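Local coordinates for protein D-galactonate dehydratase family member RspA (PDB 3T6C) that dehydrates D-gluconate to 2-dehydro-3-deoxy-D-gluconate in vitro, though with low activity, as a magnesium-dependent member of the mandelate racemase/muconate lactonizing enzyme family, at residues I42-V47 with I353-V358; I145-H150 with P391-G396; W347-D352 with G372-T377. One frame throughout, in Å; residues are numbered along the deposited sequence. Where two conformers were deposited one is given.

Contact 1. Residues I42-V47 with I353-V358; sequences IDLVVV and ISPIGV
L44 and S354 bring the two backbones nearest each other, their CA atoms 5.9 Å apart, where the start of strand 44-51 passes the first turn of helix 355-367. No hydrogen bond joins the segments; the strand's backbone pairs instead with its sheet neighbours, L44 with T37 and V46 with I35. The contact is made mostly by aliphatic side-chain carbons. L44 spreads its two methyls over the residues leading into the helix: CD1 lies 3.9 Å from S354 CB and also approaches the ring carbon CD of P355, while CD2 rests 3.7 Å from the carbonyl oxygen of I353. V46 crosses I356 at about a right angle, and its CG1 is pressed to 3.5 Å from I356 CD1, tighter than usual van der Waals contact. A branched valine suits the strand and offers both methyls as a notch for the end of the longer isoleucine. S354 is the helix N-cap: with OG between its backbone N and carbonyl carbon (chi1 72°), the hydroxyl turns back to accept a weak bond from G357 N. P355 suits the first helical turn, where a backbone N-H has no preceding carbonyl to bond. From strand 57-61, C61 touches S354 and L59 touches I356. This strand-on-helix packing joins the N-terminal capping domain to the barrel domain, the two-domain plan of the enolase superfamily.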
ATOM      1  N   ILE A  42      15.299 -12.226  44.436  1.00 13.96           N
ATOM      2  CA  ILE A  42      14.834 -11.239  43.465  1.00 11.66           C
ATOM      3  C   ILE A  42      13.585 -10.592  44.025  1.00 12.47           C
ATOM      4  O   ILE A  42      12.665 -11.291  44.491  1.00 15.04           O
ATOM      5  CB  ILE A  42      14.528 -11.886  42.095  1.00 12.03           C
ATOM      6  CG1 ILE A  42      15.822 -12.431  41.496  1.00 15.96           C
ATOM      7  CG2 ILE A  42      13.942 -10.839  41.097  1.00 13.99           C
ATOM      8  CD1 ILE A  42      15.586 -13.305  40.332  1.00 18.67           C
ATOM      9  N   ASP A  43      13.540  -9.259  44.000  1.00 10.35           N
ATOM     10  CA  ASP A  43      12.407  -8.563  44.643  1.00 11.53           C
ATOM     11  C   ASP A  43      11.108  -8.788  43.882  1.00 10.15           C
ATOM     12  O   ASP A  43      11.037  -8.538  42.689  1.00 12.18           O
ATOM     13  CB  ASP A  43      12.667  -7.057  44.722  1.00 11.19           C
ATOM     14  CG  ASP A  43      13.840  -6.694  45.629  1.00 15.00           C
ATOM     15  OD1 ASP A  43      14.289  -7.543  46.434  1.00 15.13           O
ATOM     16  OD2 ASP A  43      14.258  -5.520  45.552  1.00 14.66           O
ATOM     17  N   LEU A  44      10.082  -9.242  44.603  1.00  9.62           N
ATOM     18  CA  LEU A  44       8.728  -9.494  44.060  1.00  9.39           C
ATOM     19  C   LEU A  44       7.684  -8.589  44.648  1.00  9.85           C
ATOM     20  O   LEU A  44       7.825  -8.197  45.800  1.00 11.42           O
ATOM     21  CB  LEU A  44       8.269 -10.922  44.417  1.00 11.29           C
ATOM     22  CG  LEU A  44       9.301 -12.009  44.075  1.00 10.01           C
ATOM     23  CD1 LEU A  44       8.770 -13.363  44.521  1.00 11.87           C
ATOM     24  CD2 LEU A  44       9.594 -12.034  42.609  1.00 10.72           C
ATOM     25  N   VAL A  45       6.623  -8.267  43.877  1.00  8.89           N
ATOM     26  CA  VAL A  45       5.459  -7.536  44.410  1.00  9.22           C
ATOM     27  C   VAL A  45       4.207  -8.394  44.272  1.00 12.05           C
ATOM     28  O   VAL A  45       3.834  -8.774  43.152  1.00 12.26           O
ATOM     29  CB  VAL A  45       5.238  -6.224  43.650  1.00 12.26           C
ATOM     30  CG1 VAL A  45       4.152  -5.401  44.335  1.00 12.51           C
ATOM     31  CG2 VAL A  45       6.552  -5.427  43.571  1.00 13.73           C
ATOM     32  N   VAL A  46       3.513  -8.639  45.381  1.00 11.42           N
ATOM     33  CA  VAL A  46       2.350  -9.518  45.383  1.00 11.57           C
ATOM     34  C   VAL A  46       1.187  -8.703  45.958  1.00 11.49           C
ATOM     35  O   VAL A  46       1.391  -7.877  46.846  1.00 12.99           O
ATOM     36  CB  VAL A  46       2.642 -10.760  46.275  1.00 15.12           C
ATOM     37  CG1 VAL A  46       1.365 -11.467  46.717  1.00 17.32           C
ATOM     38  CG2 VAL A  46       3.610 -11.707  45.557  1.00 17.54           C
ATOM     39  N   VAL A  47      -0.005  -8.891  45.404  1.00  9.74           N
ATOM     40  CA  VAL A  47      -1.213  -8.292  45.943  1.00 10.03           C
ATOM     41  C   VAL A  47      -2.101  -9.363  46.574  1.00 10.89           C
ATOM     42  O   VAL A  47      -2.248 -10.467  46.035  1.00 10.20           O
ATOM     43  CB  VAL A  47      -1.980  -7.624  44.795  1.00 10.94           C
ATOM     44  CG1 VAL A  47      -3.412  -7.282  45.196  1.00 12.46           C
ATOM     45  CG2 VAL A  47      -1.219  -6.325  44.374  1.00 11.52           C
ATOM     46  N   ILE A 353       9.447 -12.588  38.528  1.00 10.63           N
ATOM     47  CA  ILE A 353       8.039 -12.863  38.440  1.00 10.12           C
ATOM     48  C   ILE A 353       7.749 -13.656  39.707  1.00 10.44           C
ATOM     49  O   ILE A 353       8.548 -14.519  40.045  1.00 12.72           O
ATOM     50  CB  ILE A 353       7.717 -13.622  37.158  1.00  8.07           C
ATOM     51  CG1 ILE A 353       6.204 -13.885  37.069  1.00  8.97           C
ATOM     52  CG2 ILE A 353       8.490 -14.957  37.003  1.00 10.41           C
ATOM     53  CD1 ILE A 353       5.767 -14.465  35.680  1.00  8.84           C
ATOM     54  N   SER A 354       6.600 -13.463  40.368  1.00  8.99           N
ATOM     55  CA  SER A 354       6.354 -14.265  41.578  1.00 10.76           C
ATOM     56  C   SER A 354       5.792 -15.615  41.176  1.00 11.79           C
ATOM     57  O   SER A 354       5.337 -15.778  40.053  1.00  9.80           O
ATOM     58  CB  SER A 354       5.371 -13.565  42.525  1.00 12.66           C
ATOM     59  OG  SER A 354       4.088 -13.627  41.974  1.00 10.83           O
ATOM     60  N   PRO A 355       5.787 -16.607  42.104  1.00  9.30           N
ATOM     61  CA  PRO A 355       5.150 -17.860  41.732  1.00  9.27           C
ATOM     62  C   PRO A 355       3.657 -17.711  41.351  1.00 12.52           C
ATOM     63  O   PRO A 355       3.154 -18.562  40.624  1.00 10.47           O
ATOM     64  CB  PRO A 355       5.256 -18.679  43.013  1.00  8.09           C
ATOM     65  CG  PRO A 355       6.618 -18.258  43.555  1.00 10.94           C
ATOM     66  CD  PRO A 355       6.598 -16.734  43.331  1.00 10.29           C
ATOM     67  N   ILE A 356       2.980 -16.679  41.852  1.00 10.45           N
ATOM     68  CA  ILE A 356       1.615 -16.343  41.426  1.00  9.97           C
ATOM     69  C   ILE A 356       1.568 -16.051  39.920  1.00 11.27           C
ATOM     70  O   ILE A 356       0.700 -16.609  39.210  1.00 10.28           O
ATOM     71  CB  ILE A 356       1.087 -15.160  42.224  1.00  8.86           C
ATOM     72  CG1 ILE A 356       1.112 -15.478  43.700  1.00 11.16           C
ATOM     73  CG2 ILE A 356      -0.359 -14.802  41.777  1.00 14.12           C
ATOM     74  CD1 ILE A 356       1.063 -14.209  44.582  1.00 14.11           C
ATOM     75  N   GLY A 357       2.524 -15.234  39.439  1.00  9.81           N
ATOM     76  CA  GLY A 357       2.658 -14.901  38.016  1.00  7.99           C
ATOM     77  C   GLY A 357       3.025 -16.132  37.189  1.00  9.89           C
ATOM     78  O   GLY A 357       2.500 -16.323  36.090  1.00 10.02           O
ATOM     79  N   VAL A 358       3.883 -16.987  37.748  1.00  9.43           N
ATOM     80  CA  VAL A 358       4.224 -18.243  37.063  1.00 10.69           C
ATOM     81  C   VAL A 358       2.984 -19.092  36.870  1.00 10.92           C
ATOM     82  O   VAL A 358       2.748 -19.638  35.777  1.00 10.49           O
ATOM     83  CB  VAL A 358       5.268 -19.025  37.864  1.00 11.41           C
ATOM     84  CG1 VAL A 358       5.481 -20.429  37.262  1.00 11.56           C
ATOM     85  CG2 VAL A 358       6.553 -18.235  37.846  1.00 10.42           C
TER

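Contact 2. Residues I145-H150 with P391-G396; sequences IALYVH and PEVDQG
A beta-hairpin turn is hydrogen-bonded here to the edge of a barrel strand: L147 of strand 145-151 meets G396, which follows Q395 in the tight turn between strands 392-394 and 397-399. The link is one backbone bond, L147 N to G396 O, 3.1 Å long and bent to 151° at the hydrogen. A water bridges L147 O (2.7 Å) and G396 O (3.0 Å). Q395 and G396 both have positive phi, and their backbone angles are those of a type I' turn; at the second of its two central positions, phi 85° favours glycine. The side chain of L147 folds over the turn. Its chi1 of -53° lays CG beside the backbone N, over the G396 carbonyl to which that N is bonded, with CG 3.7 Å from G396 O. CD1 of L147 extends to V393, 3.6 Å from its CG1. L147 and V393 thus form an aliphatic patch beside the turn, V393 also touching Y171 and Y376. E392 and D394, flanking V393, form salt bridges with R209 of a neighbouring subunit, and Q395 O accepts a bond from R206 of that subunit. I145 pairs through its backbone with A398, continuing the antiparallel link. The arrangement is a beta-hairpin added by antiparallel pairing to a barrel strand whose other end carries H150, which probably binds substrate as in related enzymes.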
ATOM      1  N   ILE A 145       2.989 -28.598  30.382  0.56 10.06           N
ATOM      2  CA  ILE A 145       3.433 -27.356  29.739  0.56  9.16           C
ATOM      3  C   ILE A 145       4.915 -27.467  29.385  0.56  9.14           C
ATOM      4  O   ILE A 145       5.787 -27.592  30.263  0.56 10.56           O
ATOM      5  CB  ILE A 145       3.234 -26.163  30.711  0.56  8.12           C
ATOM      6  CG1 ILE A 145       1.733 -25.908  30.934  0.56 10.16           C
ATOM      7  CG2 ILE A 145       3.996 -24.890  30.230  0.56  8.78           C
ATOM      8  CD1 ILE A 145       0.878 -25.790  29.676  0.56 10.68           C
ATOM      9  N   ALA A 146       5.212 -27.440  28.099  1.00  9.43           N
ATOM     10  CA  ALA A 146       6.617 -27.550  27.656  1.00 10.86           C
ATOM     11  C   ALA A 146       7.446 -26.338  28.051  1.00  9.90           C
ATOM     12  O   ALA A 146       7.011 -25.166  27.909  1.00  9.86           O
ATOM     13  CB  ALA A 146       6.680 -27.793  26.150  1.00 11.09           C
ATOM     14  N   LEU A 147       8.639 -26.623  28.574  1.00 10.98           N
ATOM     15  CA  LEU A 147       9.517 -25.595  29.146  1.00 10.74           C
ATOM     16  C   LEU A 147      10.753 -25.360  28.289  1.00  9.23           C
ATOM     17  O   LEU A 147      11.309 -26.304  27.719  1.00  9.49           O
ATOM     18  CB  LEU A 147       9.948 -26.010  30.569  1.00  9.70           C
ATOM     19  CG  LEU A 147       8.794 -26.372  31.508  1.00  8.86           C
ATOM     20  CD1 LEU A 147       9.435 -26.841  32.843  1.00 10.09           C
ATOM     21  CD2 LEU A 147       7.918 -25.161  31.743  1.00 11.49           C
ATOM     22  N   TYR A 148      11.244 -24.108  28.220  1.00  8.09           N
ATOM     23  CA  TYR A 148      12.638 -23.927  27.856  1.00  8.73           C
ATOM     24  C   TYR A 148      13.428 -23.331  29.003  1.00  9.80           C
ATOM     25  O   TYR A 148      12.860 -22.629  29.851  1.00 10.44           O
ATOM     26  CB  TYR A 148      12.821 -23.060  26.601  1.00  9.13           C
ATOM     27  CG  TYR A 148      12.664 -21.522  26.747  1.00  7.74           C
ATOM     28  CD1 TYR A 148      13.766 -20.717  27.126  1.00  8.89           C
ATOM     29  CD2 TYR A 148      11.470 -20.898  26.440  1.00  7.57           C
ATOM     30  CE1 TYR A 148      13.637 -19.321  27.222  1.00  9.14           C
ATOM     31  CE2 TYR A 148      11.337 -19.491  26.467  1.00  7.88           C
ATOM     32  CZ  TYR A 148      12.400 -18.725  26.889  1.00  7.20           C
ATOM     33  OH  TYR A 148      12.214 -17.362  26.930  1.00  9.31           O
ATOM     34  N   VAL A 149      14.716 -23.646  29.032  1.00  9.62           N
ATOM     35  CA  VAL A 149      15.555 -23.257  30.126  1.00 10.58           C
ATOM     36  C   VAL A 149      16.769 -22.516  29.576  1.00 11.28           C
ATOM     37  O   VAL A 149      17.054 -22.552  28.379  1.00 13.11           O
ATOM     38  CB  VAL A 149      16.016 -24.467  30.945  1.00 12.89           C
ATOM     39  CG1 VAL A 149      14.844 -25.007  31.795  1.00 19.42           C
ATOM     40  CG2 VAL A 149      16.656 -25.547  30.050  1.00 14.97           C
ATOM     41  N   HIS A 150      17.464 -21.829  30.467  1.00 12.04           N
ATOM     42  CA  HIS A 150      18.652 -21.024  30.099  1.00  9.46           C
ATOM     43  C   HIS A 150      19.953 -21.786  30.277  1.00 11.15           C
ATOM     44  O   HIS A 150      20.216 -22.339  31.363  1.00 15.26           O
ATOM     45  CB  HIS A 150      18.737 -19.806  31.028  1.00 11.91           C
ATOM     46  CG  HIS A 150      17.595 -18.831  30.897  1.00 15.73           C
ATOM     47  ND1 HIS A 150      17.558 -17.656  31.628  1.00 18.70           N
ATOM     48  CD2 HIS A 150      16.465 -18.845  30.149  1.00 15.50           C
ATOM     49  CE1 HIS A 150      16.470 -16.976  31.307  1.00 15.52           C
ATOM     50  NE2 HIS A 150      15.777 -17.685  30.434  1.00 14.01           N
ATOM     51  N   PRO A 391       4.039 -25.002  40.691  0.51 13.64           N
ATOM     52  CA  PRO A 391       4.008 -26.153  39.768  0.51 14.31           C
ATOM     53  C   PRO A 391       5.146 -27.165  39.989  0.51 14.75           C
ATOM     54  O   PRO A 391       6.212 -26.801  40.483  0.51 15.08           O
ATOM     55  CB  PRO A 391       4.135 -25.494  38.392  0.51 15.22           C
ATOM     56  CG  PRO A 391       3.467 -24.167  38.557  0.51 12.88           C
ATOM     57  CD  PRO A 391       3.722 -23.733  39.993  0.51 11.97           C
ATOM     58  N   GLU A 392       4.893 -28.428  39.646  1.00 15.10           N
ATOM     59  CA  GLU A 392       5.913 -29.460  39.687  1.00 14.66           C
ATOM     60  C   GLU A 392       6.586 -29.462  38.320  1.00 16.55           C
ATOM     61  O   GLU A 392       5.887 -29.314  37.309  1.00 14.52           O
ATOM     62  CB  GLU A 392       5.230 -30.821  39.874  1.00 18.53           C
ATOM     63  CG  GLU A 392       6.159 -32.020  39.853  1.00 25.05           C
ATOM     64  CD  GLU A 392       5.407 -33.369  39.844  1.00 32.23           C
ATOM     65  OE1 GLU A 392       4.153 -33.374  39.878  1.00 28.95           O
ATOM     66  OE2 GLU A 392       6.095 -34.419  39.771  1.00 31.28           O
ATOM     67  N   VAL A 393       7.895 -29.685  38.255  1.00 12.53           N
ATOM     68  CA  VAL A 393       8.590 -29.803  36.949  1.00 11.75           C
ATOM     69  C   VAL A 393       9.220 -31.201  36.890  1.00 14.16           C
ATOM     70  O   VAL A 393       9.846 -31.648  37.867  1.00 18.34           O
ATOM     71  CB  VAL A 393       9.634 -28.707  36.820  1.00 16.80           C
ATOM     72  CG1 VAL A 393      10.468 -28.892  35.561  1.00 20.79           C
ATOM     73  CG2 VAL A 393       8.890 -27.303  36.824  1.00 16.76           C
ATOM     74  N   ASP A 394       8.978 -31.912  35.803  1.00 12.70           N
ATOM     75  CA  ASP A 394       9.495 -33.268  35.628  1.00 17.74           C
ATOM     76  C   ASP A 394       9.803 -33.415  34.145  1.00 15.97           C
ATOM     77  O   ASP A 394       8.889 -33.278  33.330  1.00 13.20           O
ATOM     78  CB  ASP A 394       8.319 -34.183  36.018  1.00 19.18           C
ATOM     79  CG  ASP A 394       8.612 -35.714  35.949  1.00 33.41           C
ATOM     80  OD1 ASP A 394       9.767 -36.138  35.981  1.00 25.00           O
ATOM     81  OD2 ASP A 394       7.618 -36.491  35.915  1.00 34.18           O
ATOM     82  N   GLN A 395      11.031 -33.781  33.807  1.00 15.75           N
ATOM     83  CA  GLN A 395      11.383 -34.170  32.439  1.00 14.23           C
ATOM     84  C   GLN A 395      10.900 -33.178  31.392  1.00 14.28           C
ATOM     85  O   GLN A 395      10.300 -33.576  30.379  1.00 15.90           O
ATOM     86  CB  GLN A 395      10.916 -35.589  32.115  1.00 14.26           C
ATOM     87  CG  GLN A 395      11.578 -36.641  33.012  1.00 18.09           C
ATOM     88  CD  GLN A 395      13.062 -36.757  32.732  1.00 28.02           C
ATOM     89  OE1 GLN A 395      13.485 -36.837  31.565  1.00 31.80           O
ATOM     90  NE2 GLN A 395      13.870 -36.760  33.797  1.00 35.09           N
ATOM     91  N   GLY A 396      11.179 -31.906  31.637  1.00 13.62           N
ATOM     92  CA  GLY A 396      10.969 -30.888  30.612  1.00 12.75           C
ATOM     93  C   GLY A 396       9.566 -30.310  30.514  1.00 13.33           C
ATOM     94  O   GLY A 396       9.309 -29.482  29.630  1.00 12.99           O
TER
HETATM   95  O   HOH W   1      11.501 -29.006  27.601  1.00 12.39           O

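Contact 3. Residues W347-D352 with G372-T377; sequences WHSPGD and GIQEYT. With GCO (D-gluconic acid), chain D.
S349 and E375 form the tight part of this contact, beside the bound gluconate. The S349 N-H points almost straight at E375 OE1, 2.9 Å away (174°), but meets it from above the carboxylate plane, 44° out of it. An extended side chain lets E375 reach across to the backbone of 347-352 and to the ligand; CG is anti to the backbone N (chi1 -171°), and OE2 comes 2.5 Å from GCO O1A. R319 forms a salt bridge with OE1 and H150 a hydrogen bond with OE2, fixing the carboxylate. H348, held through ND1 by H321, donates from NE2 to GCO O5 at 2.8 Å, while P350 CD sits over one face of its ring, toward the rim. O5 in turn donates to D352 OD1, and O6 to OD2. Further from the ligand the fit is looser: the touching backbones run nearly parallel, yet waters do much of the pairing. One is held by W347 O, I373 O and E375 N; another spans S349 O and T377 N; a third joins S349 OG to E375 O. The Q374 amide lies nearly coplanar with the W347 ring, its NE2 at the ring edge 3.8 Å from CD1 and bonded to D365. Substrate-binding groups at the C-terminal ends of the barrel strands, with P350 at a position probably important for specificity, are characteristic of the enolase-superfamily active site.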
ATOM      1  N   TRP A 347       5.073 -16.554  27.088  1.00  8.69           N
ATOM      2  CA  TRP A 347       5.076 -15.495  28.117  1.00  7.13           C
ATOM      3  C   TRP A 347       6.433 -15.422  28.792  1.00  8.27           C
ATOM      4  O   TRP A 347       7.058 -16.440  29.083  1.00 10.08           O
ATOM      5  CB  TRP A 347       3.986 -15.771  29.180  1.00  8.65           C
ATOM      6  CG  TRP A 347       2.597 -16.015  28.601  1.00  9.45           C
ATOM      7  CD1 TRP A 347       1.840 -17.143  28.757  1.00  8.20           C
ATOM      8  CD2 TRP A 347       1.828 -15.130  27.799  1.00  9.69           C
ATOM      9  NE1 TRP A 347       0.635 -17.011  28.115  1.00 11.26           N
ATOM     10  CE2 TRP A 347       0.600 -15.798  27.502  1.00 10.80           C
ATOM     11  CE3 TRP A 347       2.039 -13.831  27.296  1.00  9.83           C
ATOM     12  CZ2 TRP A 347      -0.430 -15.195  26.795  1.00 10.30           C
ATOM     13  CZ3 TRP A 347       1.009 -13.250  26.527  1.00 12.95           C
ATOM     14  CH2 TRP A 347      -0.201 -13.937  26.298  1.00 11.97           C
ATOM     15  N   HIS A 348       6.839 -14.182  29.103  1.00  7.10           N
ATOM     16  CA  HIS A 348       8.118 -13.941  29.841  1.00  6.95           C
ATOM     17  C   HIS A 348       8.029 -14.479  31.268  1.00 13.19           C
ATOM     18  O   HIS A 348       7.025 -14.242  31.983  1.00 11.88           O
ATOM     19  CB  HIS A 348       8.352 -12.436  29.793  1.00  9.18           C
ATOM     20  CG  HIS A 348       9.527 -11.943  30.606  1.00  8.64           C
ATOM     21  ND1 HIS A 348       9.359 -11.404  31.868  1.00 16.18           N
ATOM     22  CD2 HIS A 348      10.854 -11.851  30.331  1.00 11.86           C
ATOM     23  CE1 HIS A 348      10.538 -11.019  32.344  1.00 15.06           C
ATOM     24  NE2 HIS A 348      11.454 -11.244  31.422  1.00 11.57           N
ATOM     25  N   SER A 349       8.995 -15.335  31.625  1.00  9.49           N
ATOM     26  CA  SER A 349       8.986 -15.927  32.968  1.00  9.66           C
ATOM     27  C   SER A 349      10.368 -16.350  33.490  1.00 13.52           C
ATOM     28  O   SER A 349      10.621 -17.551  33.586  1.00 19.98           O
ATOM     29  CB  SER A 349       8.053 -17.133  32.914  1.00 16.47           C
ATOM     30  OG  SER A 349       7.636 -17.452  34.236  1.00 15.14           O
ATOM     31  N   PRO A 350      11.245 -15.417  33.775  1.00 14.43           N
ATOM     32  CA  PRO A 350      12.586 -15.509  34.341  1.00 21.00           C
ATOM     33  C   PRO A 350      12.443 -15.437  35.882  1.00 18.18           C
ATOM     34  O   PRO A 350      11.538 -16.021  36.468  1.00 21.32           O
ATOM     35  CB  PRO A 350      13.312 -14.336  33.700  1.00 25.85           C
ATOM     36  CG  PRO A 350      12.333 -13.318  33.708  1.00 26.11           C
ATOM     37  CD  PRO A 350      10.938 -14.002  33.542  1.00 16.16           C
ATOM     38  N   GLY A 351      13.476 -14.977  36.531  1.00 14.19           N
ATOM     39  CA  GLY A 351      13.401 -14.827  37.975  1.00 14.14           C
ATOM     40  C   GLY A 351      12.523 -13.687  38.458  1.00 14.09           C
ATOM     41  O   GLY A 351      12.048 -13.796  39.600  1.00 11.54           O
ATOM     42  N   ASP A 352      12.305 -12.622  37.656  1.00 12.96           N
ATOM     43  CA  ASP A 352      11.534 -11.553  38.282  1.00 13.10           C
ATOM     44  C   ASP A 352      10.100 -11.686  37.813  1.00 12.68           C
ATOM     45  O   ASP A 352       9.523 -10.844  37.102  1.00 13.29           O
ATOM     46  CB  ASP A 352      12.096 -10.186  37.800  1.00 12.75           C
ATOM     47  CG  ASP A 352      12.356 -10.083  36.293  1.00 19.09           C
ATOM     48  OD1 ASP A 352      12.916 -10.995  35.641  1.00 15.94           O
ATOM     49  OD2 ASP A 352      12.004  -9.027  35.716  1.00 15.30           O
ATOM     50  N   GLY A 372       2.819 -21.553  22.579  1.00  9.19           N
ATOM     51  CA  GLY A 372       4.138 -21.881  22.030  1.00  9.19           C
ATOM     52  C   GLY A 372       5.189 -22.577  22.886  1.00  8.98           C
ATOM     53  O   GLY A 372       5.530 -23.730  22.680  1.00  9.68           O
ATOM     54  N   ILE A 373       5.593 -21.894  23.953  1.00  8.47           N
ATOM     55  CA  ILE A 373       6.588 -22.473  24.853  1.00  8.27           C
ATOM     56  C   ILE A 373       6.491 -21.708  26.171  1.00 10.33           C
ATOM     57  O   ILE A 373       6.011 -20.562  26.170  1.00 10.62           O
ATOM     58  CB  ILE A 373       8.019 -22.432  24.215  1.00  8.64           C
ATOM     59  CG1 ILE A 373       8.975 -23.336  24.992  1.00  8.77           C
ATOM     60  CG2 ILE A 373       8.569 -20.996  24.215  1.00  9.75           C
ATOM     61  CD1 ILE A 373       8.579 -24.848  24.881  1.00 11.19           C
ATOM     62  N   GLN A 374       6.959 -22.326  27.271  1.00  7.50           N
ATOM     63  CA  GLN A 374       7.026 -21.566  28.541  1.00  9.93           C
ATOM     64  C   GLN A 374       8.448 -21.500  29.092  1.00  8.83           C
ATOM     65  O   GLN A 374       9.000 -22.501  29.531  1.00  9.26           O
ATOM     66  CB  GLN A 374       6.116 -22.222  29.584  1.00  7.63           C
ATOM     67  CG  GLN A 374       5.960 -21.382  30.892  1.00  7.52           C
ATOM     68  CD  GLN A 374       5.654 -19.912  30.582  1.00 10.57           C
ATOM     69  OE1 GLN A 374       6.555 -19.049  30.706  1.00 14.82           O
ATOM     70  NE2 GLN A 374       4.438 -19.622  30.122  1.00  6.12           N
ATOM     71  N   GLU A 375       9.023 -20.300  29.085  1.00  9.29           N
ATOM     72  CA  GLU A 375      10.281 -20.032  29.765  1.00  9.87           C
ATOM     73  C   GLU A 375      10.192 -20.452  31.213  1.00 11.65           C
ATOM     74  O   GLU A 375       9.149 -20.218  31.844  1.00  9.83           O
ATOM     75  CB  GLU A 375      10.500 -18.526  29.729  1.00 10.57           C
ATOM     76  CG  GLU A 375      11.890 -18.114  30.211  1.00 10.41           C
ATOM     77  CD  GLU A 375      12.149 -16.642  30.001  1.00 11.53           C
ATOM     78  OE1 GLU A 375      11.220 -15.861  29.808  1.00 10.15           O
ATOM     79  OE2 GLU A 375      13.335 -16.234  30.030  1.00 10.04           O
ATOM     80  N   TYR A 376      11.276 -21.023  31.745  1.00 10.33           N
ATOM     81  CA  TYR A 376      11.244 -21.437  33.129  1.00 12.55           C
ATOM     82  C   TYR A 376      12.601 -21.229  33.768  1.00 14.42           C
ATOM     83  O   TYR A 376      13.626 -21.598  33.188  1.00 12.98           O
ATOM     84  CB  TYR A 376      10.905 -22.917  33.156  1.00 14.80           C
ATOM     85  CG  TYR A 376      10.919 -23.482  34.552  1.00 18.13           C
ATOM     86  CD1 TYR A 376       9.904 -23.173  35.420  1.00 23.88           C
ATOM     87  CD2 TYR A 376      11.944 -24.324  34.958  1.00 26.04           C
ATOM     88  CE1 TYR A 376       9.900 -23.686  36.687  1.00 30.57           C
ATOM     89  CE2 TYR A 376      11.950 -24.854  36.254  1.00 25.15           C
ATOM     90  CZ  TYR A 376      10.929 -24.510  37.075  1.00 27.40           C
ATOM     91  OH  TYR A 376      10.900 -25.010  38.358  1.00 47.35           O
ATOM     92  N   THR A 377      12.614 -20.657  34.975  1.00 14.52           N
ATOM     93  CA  THR A 377      13.854 -20.701  35.762  1.00 16.13           C
ATOM     94  C   THR A 377      13.508 -21.316  37.097  1.00 15.13           C
ATOM     95  O   THR A 377      12.439 -21.070  37.679  1.00 17.16           O
ATOM     96  CB  THR A 377      14.517 -19.310  35.956  1.00 26.56           C
ATOM     97  OG1 THR A 377      13.566 -18.440  36.525  1.00 25.51           O
ATOM     98  CG2 THR A 377      14.971 -18.701  34.659  1.00 25.45           C
TER
HETATM   99  C1  GCO D 601      14.303 -13.073  29.444  1.00 12.63           C
HETATM  100  C2  GCO D 601      14.547 -11.637  29.721  1.00 13.43           C
HETATM  101  C3  GCO D 601      15.087 -11.338  31.106  1.00 15.71           C
HETATM  102  C4  GCO D 601      15.039  -9.851  31.391  1.00 14.54           C
HETATM  103  C5  GCO D 601      14.700  -9.618  32.843  1.00 14.27           C
HETATM  104  C6  GCO D 601      14.606  -8.149  33.215  1.00 12.15           C
HETATM  105  O1A GCO D 601      14.074 -13.907  30.369  1.00 11.72           O
HETATM  106  O1B GCO D 601      14.174 -13.433  28.229  1.00  9.42           O
HETATM  107  O2  GCO D 601      15.203 -11.065  28.620  1.00 10.18           O
HETATM  108  O3  GCO D 601      16.373 -11.836  31.134  1.00 15.67           O
HETATM  109  O4  GCO D 601      16.311  -9.310  31.084  1.00 15.51           O
HETATM  110  O5  GCO D 601      13.494 -10.231  33.113  1.00 13.43           O
HETATM  111  O6  GCO D 601      14.253  -7.907  34.563  1.00 12.99           O
HETATM  112  O   HOH W   2       7.746 -18.407  27.317  1.00  8.50           O
HETATM  113  O   HOH W   3       3.383 -19.064  26.586  1.00  9.64           O
HETATM  114  O   HOH W   4       7.924 -20.259  34.349  1.00 16.25           O
HETATM  115  O   HOH W   5      10.134 -19.305  36.012  1.00 26.36           O

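In the fold
All three contacts are largely buried, but they differ in depth and chemistry. Contact 3 lies nearest the chain centre and is polar, built from substrate-binding side chains and waters; contact 1 is apolar and joins two domains; contact 2 lies furthest out, mixing a backbone bond with aliphatic cover and reaching a neighbouring subunit. Contacts 2 and 3 share one sheet, since strands 145-151 and 374-375 are neighbours, and A146 O probably accepts a bond from Q374 N. Contacts 1 and 3 meet where loop 347-352 runs into helix 355-367: I42 CD1 packs 3.6 Å from G351 CA, bringing the capping domain up to the pocket's rim.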